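Local coordinates for protein SusD homolog (Bacteroides thetaiotaomicron, PDB 3EHM) that probably binds mucin O-glycans at the surface of a gut bacterium, as a SusD-like outer-membrane lipoprotein that serves their utilization, at residues 118-123 with 183-188; 22-27 with 107-112. All blocks are in the same frame, centred on the assembly; numbering follows the deposited sequence.

Contact 1: residues 118-123 with 183-188; sequences EQAILE and YSVMAQ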
ATOM      1  N   GLU A 118     -24.659  -2.891 -18.992  1.00 21.67           N
ATOM      2  CA  GLU A 118     -24.716  -3.519 -17.677  1.00 21.95           C
ATOM      3  C   GLU A 118     -23.505  -4.424 -17.483  1.00 20.11           C
ATOM      4  O   GLU A 118     -22.983  -4.543 -16.375  1.00 18.48           O
ATOM      5  CB  GLU A 118     -25.994  -4.334 -17.503  1.00 23.90           C
ATOM      6  CG  GLU A 118     -27.244  -3.497 -17.342  1.00 29.88           C
ATOM      7  CD  GLU A 118     -28.282  -4.189 -16.479  1.00 32.29           C
ATOM      8  OE1 GLU A 118     -28.558  -5.386 -16.716  1.00 36.80           O
ATOM      9  OE2 GLU A 118     -28.824  -3.536 -15.567  1.00 33.95           O
ATOM     10  N   GLN A 119     -23.067  -5.066 -18.563  1.00 19.79           N
ATOM     11  CA  GLN A 119     -21.892  -5.932 -18.504  1.00 20.75           C
ATOM     12  C   GLN A 119     -20.683  -5.074 -18.142  1.00 19.53           C
ATOM     13  O   GLN A 119     -19.815  -5.492 -17.379  1.00 19.89           O
ATOM     14  CB  GLN A 119     -21.634  -6.590 -19.859  1.00 22.48           C
ATOM     15  CG  GLN A 119     -22.660  -7.620 -20.279  1.00 27.70           C
ATOM     16  CD  GLN A 119     -22.405  -8.134 -21.684  1.00 30.99           C
ATOM     17  OE1 GLN A 119     -21.340  -7.900 -22.262  1.00 32.95           O
ATOM     18  NE2 GLN A 119     -23.380  -8.851 -22.238  1.00 33.68           N
ATOM     19  N   ALA A 120     -20.642  -3.871 -18.710  1.00 18.13           N
ATOM     20  CA  ALA A 120     -19.559  -2.922 -18.473  1.00 18.07           C
ATOM     21  C   ALA A 120     -19.552  -2.480 -17.014  1.00 18.15           C
ATOM     22  O   ALA A 120     -18.491  -2.338 -16.400  1.00 16.23           O
ATOM     23  CB  ALA A 120     -19.720  -1.710 -19.385  1.00 16.78           C
ATOM     24  N   ILE A 121     -20.741  -2.249 -16.467  1.00 17.84           N
ATOM     25  CA  ILE A 121     -20.863  -1.840 -15.076  1.00 16.75           C
ATOM     26  C   ILE A 121     -20.276  -2.922 -14.182  1.00 15.96           C
ATOM     27  O   ILE A 121     -19.499  -2.631 -13.276  1.00 14.56           O
ATOM     28  CB  ILE A 121     -22.337  -1.608 -14.690  1.00 17.89           C
ATOM     29  CG1 ILE A 121     -22.819  -0.283 -15.287  1.00 19.34           C
ATOM     30  CG2 ILE A 121     -22.494  -1.621 -13.176  1.00 18.68           C
ATOM     31  CD1 ILE A 121     -24.264   0.043 -14.977  1.00 21.63           C
ATOM     32  N   LEU A 122     -20.646  -4.173 -14.447  1.00 15.60           N
ATOM     33  CA  LEU A 122     -20.147  -5.292 -13.658  1.00 16.90           C
ATOM     34  C   LEU A 122     -18.629  -5.405 -13.747  1.00 16.55           C
ATOM     35  O   LEU A 122     -17.963  -5.626 -12.735  1.00 15.64           O
ATOM     36  CB  LEU A 122     -20.795  -6.608 -14.112  1.00 17.63           C
ATOM     37  CG  LEU A 122     -20.256  -7.893 -13.464  1.00 18.53           C
ATOM     38  CD1 LEU A 122     -20.391  -7.813 -11.955  1.00 18.33           C
ATOM     39  CD2 LEU A 122     -21.015  -9.096 -13.992  1.00 20.42           C
ATOM     40  N   GLU A 123     -18.073  -5.250 -14.948  1.00 16.35           N
ATOM     41  CA  GLU A 123     -16.624  -5.350 -15.102  1.00 17.08           C
ATOM     42  C   GLU A 123     -15.898  -4.209 -14.392  1.00 16.11           C
ATOM     43  O   GLU A 123     -14.803  -4.398 -13.869  1.00 16.58           O
ATOM     44  CB  GLU A 123     -16.229  -5.395 -16.583  1.00 19.07           C
ATOM     45  CG  GLU A 123     -16.651  -6.677 -17.309  1.00 21.73           C
ATOM     46  CD  GLU A 123     -16.349  -7.947 -16.518  1.00 24.96           C
ATOM     47  OE1 GLU A 123     -15.266  -8.043 -15.898  1.00 23.99           O
ATOM     48  OE2 GLU A 123     -17.200  -8.861 -16.523  1.00 27.20           O
ATOM     49  N   TYR A 183     -18.491   4.624 -24.991  1.00 24.73           N
ATOM     50  CA  TYR A 183     -19.286   5.671 -24.354  1.00 23.90           C
ATOM     51  C   TYR A 183     -19.073   5.685 -22.840  1.00 23.33           C
ATOM     52  O   TYR A 183     -18.490   4.757 -22.284  1.00 23.43           O
ATOM     53  CB  TYR A 183     -20.768   5.465 -24.666  1.00 23.12           C
ATOM     54  CG  TYR A 183     -21.235   4.044 -24.468  1.00 23.94           C
ATOM     55  CD1 TYR A 183     -21.128   3.105 -25.494  1.00 24.21           C
ATOM     56  CD2 TYR A 183     -21.762   3.627 -23.246  1.00 23.47           C
ATOM     57  CE1 TYR A 183     -21.535   1.784 -25.310  1.00 24.00           C
ATOM     58  CE2 TYR A 183     -22.171   2.308 -23.050  1.00 25.87           C
ATOM     59  CZ  TYR A 183     -22.052   1.392 -24.087  1.00 23.46           C
ATOM     60  OH  TYR A 183     -22.438   0.088 -23.892  1.00 22.23           O
ATOM     61  N   SER A 184     -19.547   6.736 -22.178  1.00 22.23           N
ATOM     62  CA  SER A 184     -19.396   6.861 -20.731  1.00 22.36           C
ATOM     63  C   SER A 184     -20.281   5.870 -19.977  1.00 20.97           C
ATOM     64  O   SER A 184     -21.377   5.533 -20.426  1.00 20.84           O
ATOM     65  CB  SER A 184     -19.728   8.288 -20.291  1.00 24.19           C
ATOM     66  OG  SER A 184     -18.858   9.222 -20.912  1.00 29.77           O
ATOM     67  N   VAL A 185     -19.797   5.409 -18.826  1.00 19.63           N
ATOM     68  CA  VAL A 185     -20.533   4.456 -18.010  1.00 19.06           C
ATOM     69  C   VAL A 185     -20.586   4.902 -16.547  1.00 19.17           C
ATOM     70  O   VAL A 185     -19.549   5.110 -15.912  1.00 16.84           O
ATOM     71  CB  VAL A 185     -19.888   3.053 -18.088  1.00 20.18           C
ATOM     72  CG1 VAL A 185     -20.556   2.110 -17.088  1.00 20.67           C
ATOM     73  CG2 VAL A 185     -20.021   2.500 -19.500  1.00 20.15           C
HETATM   74  N   MSE A 186     -21.800   5.051 -16.024  1.00 19.75           N
HETATM   75  CA  MSE A 186     -22.012   5.466 -14.637  1.00 20.95           C
HETATM   76  C   MSE A 186     -21.243   6.714 -14.217  1.00 19.35           C
HETATM   77  O   MSE A 186     -20.763   6.791 -13.086  1.00 16.99           O
HETATM   78  CB  MSE A 186     -21.639   4.335 -13.681  1.00 25.61           C
HETATM   79  CG  MSE A 186     -22.690   3.261 -13.504  1.00 32.10           C
HETATM   80 SE   MSE A 186     -22.188   2.160 -12.010  1.00 38.71          SE
HETATM   81  CE  MSE A 186     -20.499   1.493 -12.690  1.00 37.96           C
ATOM     82  N   ALA A 187     -21.137   7.696 -15.105  1.00 16.73           N
ATOM     83  CA  ALA A 187     -20.405   8.920 -14.788  1.00 16.04           C
ATOM     84  C   ALA A 187     -20.825   9.560 -13.466  1.00 16.74           C
ATOM     85  O   ALA A 187     -19.982   9.977 -12.677  1.00 13.89           O
ATOM     86  CB  ALA A 187     -20.567   9.931 -15.920  1.00 15.88           C
ATOM     87  N   GLN A 188     -22.130   9.644 -13.234  1.00 16.23           N
ATOM     88  CA  GLN A 188     -22.652  10.259 -12.021  1.00 17.91           C
ATOM     89  C   GLN A 188     -22.189   9.593 -10.728  1.00 17.16           C
ATOM     90  O   GLN A 188     -22.083  10.250  -9.695  1.00 16.28           O
ATOM     91  CB  GLN A 188     -24.187  10.273 -12.054  1.00 20.33           C
ATOM     92  CG  GLN A 188     -24.818  10.819 -10.772  1.00 23.90           C
ATOM     93  CD  GLN A 188     -26.335  10.898 -10.839  1.00 27.45           C
ATOM     94  OE1 GLN A 188     -26.991  11.312  -9.878  1.00 28.59           O
ATOM     95  NE2 GLN A 188     -26.900  10.503 -11.974  1.00 28.53           N
TER
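Ile121 and Met186, a selenomethionine, meet almost at right angles where an irregular loop lies against a helix of the alpha-helical SusD fold, whose family belongs to the tetratricopeptide-repeat clan. The loop, which joins helices 160-178 and 197-215, packs here on helix 116-140. No hydrogen bond crosses between 118-123 and 183-188, so side-chain packing alone carries this buried contact.

The isoleucine is the central piece. Its CB already lies near the methyl CE of Met186. At the first branch CG1 sits beside the backbone N (chi1 -75°) and fits between two loop residues, 3.8 Å from Val185 CG1 and slightly farther from Met186 CE. CG2, directed anti to the backbone N, has the methyl CE of Met186 at 3.7 Å and the selenium a little beyond. The tip, CD1, runs out along an extended chain to Met186 CG at 3.9 Å and also packs on Pro22, just before helix 23-36, and on Tyr25 within it.

Met186 can touch so much of one neighbour because its chain bends at the last torsion (chi3 -61°), bringing CE back over the branch of Ile121 while CG stays by the tip. Its backbone has a left-handed helical conformation. Val185 is tied to Gly195 by backbone hydrogen bonds, and its two methyls divide the helix surface: CG1 takes Ile121, while CG2 reaches CB of Ala120 at 4.2 Å.

Contact 2: residues 22-27 with 107-112; sequences PLKYGA and YEIAKD
Tyr25 and Lys24 reach from the first turn of helix 23-36 toward Ile109 and Ala110 near the C-terminal end of helix 85-110, and what they make between the two segments is entirely apolar or van der Waals contact. The CG2 methyl of Ile109 is the shared element. It lies 3.7 Å from Tyr25 CE2, approaching the ring obliquely, and 3.4 Å from the phenol oxygen OH. From the next residue along, Ala110 CB comes closer still to Tyr25 OH, at 3.2 Å, with CZ at 3.9 Å. The two methyls therefore bracket the phenol end of the ring, and most of the tyrosine's contact is made by its outer half. Lys24 adds its aliphatic chain: CD and CE each pass Ile109 CG2 at 3.9 Å, the lysine and the isoleucine pointing in opposite directions as they go by.

In this helical SusD-like fold the start of helix 23-36 lies beside the C-terminal part of helix 85-110. Lys24 is exposed, whereas Tyr25 and Ala110 are buried.

The polar ends of Lys24 and Tyr25 find their partner in Glu118 of helix 116-140, which forms a salt bridge with Lys24 NZ and a weak hydrogen bond with Tyr25 OH through the same carboxylate oxygen, OE2. This gives the buried phenol oxygen a polar partner beside its methyl neighbours.

Within 22-27, Lys24 also lies on the Tyr25 ring. Its CG, set between its own backbone N and carbonyl carbon (chi1 62°), is 3.7 Å above one face of the ring, displaced toward the rim, and from there the chain runs extended to NZ. At the base of the turn, Pro22 O accepts backbone hydrogen bonds from both Tyr25 N and Gly26 N.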
ATOM      1  N   PRO A  22     -28.502   3.915 -14.635  1.00 29.84           N
ATOM      2  CA  PRO A  22     -28.022   2.856 -13.720  1.00 27.70           C
ATOM      3  C   PRO A  22     -28.289   3.200 -12.257  1.00 27.12           C
ATOM      4  O   PRO A  22     -27.401   3.089 -11.411  1.00 27.63           O
ATOM      5  CB  PRO A  22     -26.531   2.704 -13.972  1.00 27.17           C
ATOM      6  CG  PRO A  22     -26.169   4.102 -14.439  1.00 29.82           C
ATOM      7  CD  PRO A  22     -27.354   4.531 -15.323  1.00 29.31           C
ATOM      8  N   LEU A  23     -29.516   3.614 -11.962  1.00 25.83           N
ATOM      9  CA  LEU A  23     -29.891   3.966 -10.600  1.00 24.44           C
ATOM     10  C   LEU A  23     -29.725   2.811  -9.619  1.00 22.95           C
ATOM     11  O   LEU A  23     -29.345   3.024  -8.470  1.00 23.49           O
ATOM     12  CB  LEU A  23     -31.342   4.454 -10.556  1.00 26.12           C
ATOM     13  CG  LEU A  23     -31.589   5.918 -10.924  1.00 28.18           C
ATOM     14  CD1 LEU A  23     -33.076   6.150 -11.144  1.00 30.35           C
ATOM     15  CD2 LEU A  23     -31.066   6.817  -9.811  1.00 28.12           C
ATOM     16  N   LYS A  24     -30.004   1.592 -10.069  1.00 20.71           N
ATOM     17  CA  LYS A  24     -29.896   0.430  -9.195  1.00 20.96           C
ATOM     18  C   LYS A  24     -28.472   0.060  -8.787  1.00 20.02           C
ATOM     19  O   LYS A  24     -28.281  -0.674  -7.818  1.00 20.14           O
ATOM     20  CB  LYS A  24     -30.567  -0.785  -9.844  1.00 22.56           C
ATOM     21  CG  LYS A  24     -29.957  -1.223 -11.158  1.00 23.61           C
ATOM     22  CD  LYS A  24     -30.794  -2.336 -11.775  1.00 26.21           C
ATOM     23  CE  LYS A  24     -30.290  -2.710 -13.158  1.00 28.15           C
ATOM     24  NZ  LYS A  24     -31.154  -3.752 -13.785  1.00 30.30           N
ATOM     25  N   TYR A  25     -27.481   0.568  -9.516  1.00 18.41           N
ATOM     26  CA  TYR A  25     -26.077   0.268  -9.223  1.00 18.35           C
ATOM     27  C   TYR A  25     -25.333   1.388  -8.491  1.00 17.39           C
ATOM     28  O   TYR A  25     -24.352   1.137  -7.796  1.00 16.84           O
ATOM     29  CB  TYR A  25     -25.322  -0.028 -10.520  1.00 18.08           C
ATOM     30  CG  TYR A  25     -25.835  -1.218 -11.293  1.00 19.24           C
ATOM     31  CD1 TYR A  25     -26.444  -1.057 -12.540  1.00 20.14           C
ATOM     32  CD2 TYR A  25     -25.703  -2.508 -10.787  1.00 20.12           C
ATOM     33  CE1 TYR A  25     -26.906  -2.159 -13.264  1.00 21.59           C
ATOM     34  CE2 TYR A  25     -26.163  -3.609 -11.497  1.00 21.51           C
ATOM     35  CZ  TYR A  25     -26.760  -3.432 -12.732  1.00 22.07           C
ATOM     36  OH  TYR A  25     -27.207  -4.533 -13.426  1.00 26.69           O
ATOM     37  N   GLY A  26     -25.805   2.617  -8.669  1.00 18.41           N
ATOM     38  CA  GLY A  26     -25.174   3.787  -8.078  1.00 18.60           C
ATOM     39  C   GLY A  26     -24.688   3.783  -6.639  1.00 18.87           C
ATOM     40  O   GLY A  26     -23.486   3.915  -6.389  1.00 18.51           O
ATOM     41  N   ALA A  27     -25.612   3.664  -5.692  1.00 18.19           N
ATOM     42  CA  ALA A  27     -25.260   3.670  -4.277  1.00 18.51           C
ATOM     43  C   ALA A  27     -24.275   2.556  -3.937  1.00 17.36           C
ATOM     44  O   ALA A  27     -23.314   2.766  -3.199  1.00 16.28           O
ATOM     45  CB  ALA A  27     -26.518   3.533  -3.428  1.00 18.34           C
ATOM     46  N   TYR A 107     -23.251  -7.951  -8.482  1.00 17.34           N
ATOM     47  CA  TYR A 107     -23.038  -9.194  -9.214  1.00 17.79           C
ATOM     48  C   TYR A 107     -24.366  -9.909  -9.445  1.00 18.60           C
ATOM     49  O   TYR A 107     -24.693 -10.299 -10.566  1.00 18.57           O
ATOM     50  CB  TYR A 107     -22.091 -10.105  -8.426  1.00 18.63           C
ATOM     51  CG  TYR A 107     -21.834 -11.451  -9.068  1.00 20.39           C
ATOM     52  CD1 TYR A 107     -21.204 -11.544 -10.307  1.00 22.44           C
ATOM     53  CD2 TYR A 107     -22.206 -12.632  -8.428  1.00 22.33           C
ATOM     54  CE1 TYR A 107     -20.950 -12.781 -10.894  1.00 24.83           C
ATOM     55  CE2 TYR A 107     -21.956 -13.875  -9.007  1.00 25.13           C
ATOM     56  CZ  TYR A 107     -21.327 -13.941 -10.238  1.00 26.10           C
ATOM     57  OH  TYR A 107     -21.068 -15.167 -10.809  1.00 29.55           O
ATOM     58  N   GLU A 108     -25.132 -10.078  -8.375  1.00 19.60           N
ATOM     59  CA  GLU A 108     -26.415 -10.756  -8.464  1.00 20.89           C
ATOM     60  C   GLU A 108     -27.336 -10.085  -9.481  1.00 21.16           C
ATOM     61  O   GLU A 108     -28.036 -10.757 -10.237  1.00 21.28           O
ATOM     62  CB  GLU A 108     -27.082 -10.786  -7.083  1.00 22.64           C
ATOM     63  CG  GLU A 108     -28.496 -11.342  -7.088  1.00 28.66           C
ATOM     64  CD  GLU A 108     -29.015 -11.650  -5.694  1.00 30.24           C
ATOM     65  OE1 GLU A 108     -30.190 -12.059  -5.578  1.00 32.63           O
ATOM     66  OE2 GLU A 108     -28.249 -11.488  -4.716  1.00 32.71           O
ATOM     67  N   ILE A 109     -27.313  -8.756  -9.512  1.00 21.54           N
ATOM     68  CA  ILE A 109     -28.165  -7.996 -10.419  1.00 21.18           C
ATOM     69  C   ILE A 109     -27.718  -7.981 -11.879  1.00 21.19           C
ATOM     70  O   ILE A 109     -28.546  -8.020 -12.787  1.00 20.39           O
ATOM     71  CB  ILE A 109     -28.289  -6.527  -9.954  1.00 20.65           C
ATOM     72  CG1 ILE A 109     -28.872  -6.469  -8.540  1.00 21.80           C
ATOM     73  CG2 ILE A 109     -29.175  -5.748 -10.915  1.00 21.65           C
ATOM     74  CD1 ILE A 109     -28.840  -5.076  -7.920  1.00 22.80           C
ATOM     75  N   ALA A 110     -26.412  -7.941 -12.108  1.00 21.03           N
ATOM     76  CA  ALA A 110     -25.899  -7.861 -13.471  1.00 21.63           C
ATOM     77  C   ALA A 110     -25.326  -9.117 -14.122  1.00 21.71           C
ATOM     78  O   ALA A 110     -25.187  -9.155 -15.340  1.00 21.96           O
ATOM     79  CB  ALA A 110     -24.853  -6.745 -13.537  1.00 22.05           C
ATOM     80  N   LYS A 111     -25.003 -10.139 -13.334  1.00 21.87           N
ATOM     81  CA  LYS A 111     -24.379 -11.349 -13.879  1.00 23.59           C
ATOM     82  C   LYS A 111     -25.020 -12.041 -15.079  1.00 25.51           C
ATOM     83  O   LYS A 111     -24.324 -12.707 -15.843  1.00 27.18           O
ATOM     84  CB  LYS A 111     -24.160 -12.385 -12.769  1.00 22.82           C
ATOM     85  CG  LYS A 111     -25.423 -13.006 -12.207  1.00 24.38           C
ATOM     86  CD  LYS A 111     -25.075 -14.001 -11.111  1.00 27.95           C
ATOM     87  CE  LYS A 111     -26.321 -14.554 -10.439  1.00 29.33           C
ATOM     88  NZ  LYS A 111     -25.974 -15.427  -9.279  1.00 32.15           N
ATOM     89  N   ASP A 112     -26.326 -11.898 -15.259  1.00 26.86           N
ATOM     90  CA  ASP A 112     -26.982 -12.549 -16.388  1.00 29.44           C
ATOM     91  C   ASP A 112     -27.639 -11.548 -17.329  1.00 30.45           C
ATOM     92  O   ASP A 112     -28.678 -11.834 -17.921  1.00 32.75           O
ATOM     93  CB  ASP A 112     -28.038 -13.541 -15.889  1.00 31.22           C
ATOM     94  CG  ASP A 112     -27.451 -14.635 -15.016  1.00 31.82           C
ATOM     95  OD1 ASP A 112     -26.556 -15.367 -15.491  1.00 34.06           O
ATOM     96  OD2 ASP A 112     -27.893 -14.764 -13.854  1.00 33.71           O
TER

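In the fold
From the N-terminal end of the model, helix 23-36 is the first helix, and contact 2 closes a loop of 79 intervening residues when helix 85-110 returns to its first turn. Helix 116-140 follows directly and opens the second loop, which contact 1 closes after 59 intervening residues, beyond helix 160-178. The loops are thus in series, neither nested nor crossed, yet their centres lie only about 10 Å apart. Glu118 and Ile121 make the join: Glu118 pairs with Lys24 in a salt bridge, and Ile121 packs its tip on Tyr25 and Pro22. Together the contacts gather three helices and the 183-188 loop on one side of the chain's centre.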